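Local coordinates for single-stranded DNA-binding protein (Mycobacterium smegmatis, PDB 5GQO), which probably binds single-stranded DNA through an OB fold and is built as an assembly of four copies of the same chain, at residues V30-I34 against D128-C132. Sequence-based numbering, arbitrary orientation.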
ATOM      1  N   VAL B  30       3.463   6.048  -4.789  1.00 36.26           N
ATOM      2  CA  VAL B  30       2.854   6.881  -5.820  1.00 38.32           C
ATOM      3  C   VAL B  30       3.581   6.683  -7.151  1.00 36.50           C
ATOM      4  O   VAL B  30       4.793   6.543  -7.200  1.00 37.87           O
ATOM      5  CB  VAL B  30       2.807   8.389  -5.441  1.00 41.68           C
ATOM      6  CG1 VAL B  30       4.195   8.997  -5.290  1.00 43.63           C
ATOM      7  CG2 VAL B  30       2.017   9.184  -6.465  1.00 40.65           C
ATOM      8  N   VAL B  31       2.810   6.665  -8.214  1.00 34.66           N
ATOM      9  CA  VAL B  31       3.339   6.545  -9.568  1.00 37.88           C
ATOM     10  C   VAL B  31       2.900   7.809 -10.335  1.00 34.54           C
ATOM     11  O   VAL B  31       1.744   8.186 -10.285  1.00 33.04           O
ATOM     12  CB  VAL B  31       2.743   5.309 -10.255  1.00 33.57           C
ATOM     13  CG1 VAL B  31       3.111   5.306 -11.713  1.00 31.47           C
ATOM     14  CG2 VAL B  31       3.180   4.032  -9.536  1.00 31.62           C
ATOM     15  N   GLY B  32       3.815   8.486 -11.008  1.00 35.14           N
ATOM     16  CA  GLY B  32       3.445   9.701 -11.714  1.00 32.40           C
ATOM     17  C   GLY B  32       4.627  10.310 -12.442  1.00 37.05           C
ATOM     18  O   GLY B  32       5.355   9.620 -13.147  1.00 36.22           O
ATOM     19  N   ASN B  33       4.809  11.609 -12.246  1.00 39.17           N
ATOM     20  CA  ASN B  33       5.824  12.390 -12.920  1.00 40.48           C
ATOM     21  C   ASN B  33       6.395  13.420 -11.982  1.00 41.11           C
ATOM     22  O   ASN B  33       5.653  14.022 -11.203  1.00 39.43           O
ATOM     23  CB  ASN B  33       5.209  13.126 -14.110  1.00 41.17           C
ATOM     24  CG  ASN B  33       4.807  12.187 -15.190  1.00 43.13           C
ATOM     25  OD1 ASN B  33       3.725  11.622 -15.151  1.00 46.76           O
ATOM     26  ND2 ASN B  33       5.712  11.948 -16.127  1.00 44.56           N
ATOM     27  N   ILE B  34       7.693  13.636 -12.076  1.00 36.84           N
ATOM     28  CA  ILE B  34       8.317  14.729 -11.385  1.00 39.70           C
ATOM     29  C   ILE B  34       7.863  15.972 -12.118  1.00 43.68           C
ATOM     30  O   ILE B  34       7.937  16.010 -13.343  1.00 44.42           O
ATOM     31  CB  ILE B  34       9.832  14.624 -11.475  1.00 40.81           C
ATOM     32  CG1 ILE B  34      10.291  13.295 -10.886  1.00 40.40           C
ATOM     33  CG2 ILE B  34      10.492  15.774 -10.742  1.00 43.77           C
ATOM     34  CD1 ILE B  34      11.787  13.075 -10.941  1.00 41.07           C
ATOM     35  N   ASP B 128       9.446   4.871 -14.352  1.00 30.81           N
ATOM     36  CA  ASP B 128       8.325   3.936 -14.612  1.00 32.78           C
ATOM     37  C   ASP B 128       8.573   3.324 -15.958  1.00 35.08           C
ATOM     38  O   ASP B 128       8.391   4.004 -16.964  1.00 34.23           O
ATOM     39  CB  ASP B 128       6.987   4.698 -14.605  1.00 33.98           C
ATOM     40  CG  ASP B 128       5.759   3.799 -14.829  1.00 37.17           C
ATOM     41  OD1 ASP B 128       5.897   2.583 -15.038  1.00 34.61           O
ATOM     42  OD2 ASP B 128       4.620   4.328 -14.762  1.00 38.28           O
ATOM     43  N   LEU B 129       8.990   2.053 -15.970  1.00 34.78           N
ATOM     44  CA  LEU B 129       9.281   1.329 -17.209  1.00 38.34           C
ATOM     45  C   LEU B 129       8.052   0.950 -18.052  1.00 37.36           C
ATOM     46  O   LEU B 129       8.213   0.387 -19.130  1.00 36.38           O
ATOM     47  CB  LEU B 129      10.121   0.065 -16.939  1.00 36.57           C
ATOM     48  CG  LEU B 129      11.492   0.310 -16.276  1.00 37.73           C
ATOM     49  CD1 LEU B 129      12.255  -0.988 -15.977  1.00 36.45           C
ATOM     50  CD2 LEU B 129      12.325   1.211 -17.162  1.00 39.50           C
ATOM     51  N   SER B 130       6.853   1.323 -17.630  1.00 35.76           N
ATOM     52  CA  SER B 130       5.690   1.227 -18.537  1.00 39.51           C
ATOM     53  C   SER B 130       5.671   2.379 -19.519  1.00 39.09           C
ATOM     54  O   SER B 130       4.985   2.327 -20.511  1.00 41.96           O
ATOM     55  CB  SER B 130       4.364   1.186 -17.774  1.00 36.81           C
ATOM     56  OG  SER B 130       4.099   2.418 -17.161  1.00 32.83           O
ATOM     57  N   ARG B 131       6.450   3.412 -19.242  1.00 42.92           N
ATOM     58  CA  ARG B 131       6.401   4.629 -20.015  1.00 41.14           C
ATOM     59  C   ARG B 131       7.770   5.045 -20.549  1.00 41.54           C
ATOM     60  O   ARG B 131       7.897   6.126 -21.157  1.00 43.31           O
ATOM     61  CB  ARG B 131       5.817   5.747 -19.136  1.00 42.10           C
ATOM     62  CG  ARG B 131       4.330   5.616 -18.893  1.00 43.24           C
ATOM     63  CD  ARG B 131       3.787   6.789 -18.133  1.00 43.61           C
ATOM     64  NE  ARG B 131       4.045   6.580 -16.723  1.00 45.15           N
ATOM     65  CZ  ARG B 131       4.106   7.568 -15.829  1.00 50.97           C
ATOM     66  NH1 ARG B 131       3.962   8.856 -16.208  1.00 45.89           N
ATOM     67  NH2 ARG B 131       4.367   7.271 -14.531  1.00 47.33           N
ATOM     68  N   CYS B 132       8.786   4.199 -20.385  1.00 39.01           N
ATOM     69  CA  CYS B 132      10.144   4.560 -20.780  1.00 37.37           C
ATOM     70  C   CYS B 132      11.057   3.344 -20.767  1.00 39.36           C
ATOM     71  O   CYS B 132      10.621   2.233 -20.484  1.00 48.07           O
ATOM     72  CB  CYS B 132      10.681   5.670 -19.853  1.00 40.64           C
ATOM     73  SG  CYS B 132      11.173   5.131 -18.188  1.00 41.89           S
TER
HETATM   74  O   HOH W   1       5.038  10.084 -18.689  1.00 40.89           O
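R131 reaches from the type I turn D128-R131 to the corner at G32, where the long bent first strand of the OB fold passes from 27-31 to 33-43. The tight part of the contact is the edge of its guanidinium group. NH2 of R131 donates to the backbone O of G32 (2.9 Å), and NH1 donates to OD1 of N33 (3.0 Å), which lies almost in the guanidinium plane. The amide of N33 stands steeply to that plane, 76° apart, and NH1 arrives tilted from the amide's own plane. The bend of the R131 chain at chi3 (-82°) brings NE and NH2 edge-on to D128, where both grip a single oxygen, OD2. NH2 of R131 makes the salt bridge to OD2 of D128 at 3.0 Å, using the anti lone pair, whereas NE comes from above the carboxylate. The other oxygen, OD1, closes an Asx turn with N of S130 and also accepts from OG of S130, both from one face. D128 thus appears to hold in place the arginine that ties this loop, which leads to strand 133-137, to the barrel, while L129 and C132 pack on a second subunit. The contact is looser at V31, where only a methyl, CG1, placed by chi1 171°, touches the ion pair: it lies 3.5 Å from OD2 of D128 and meets NH2 of R131 obliquely. At the watery side, ND2 of N33 donates to O of G93 and more loosely to a water, 3.2 Å away, which also accepts from NH1 of R131 at 3.0 Å.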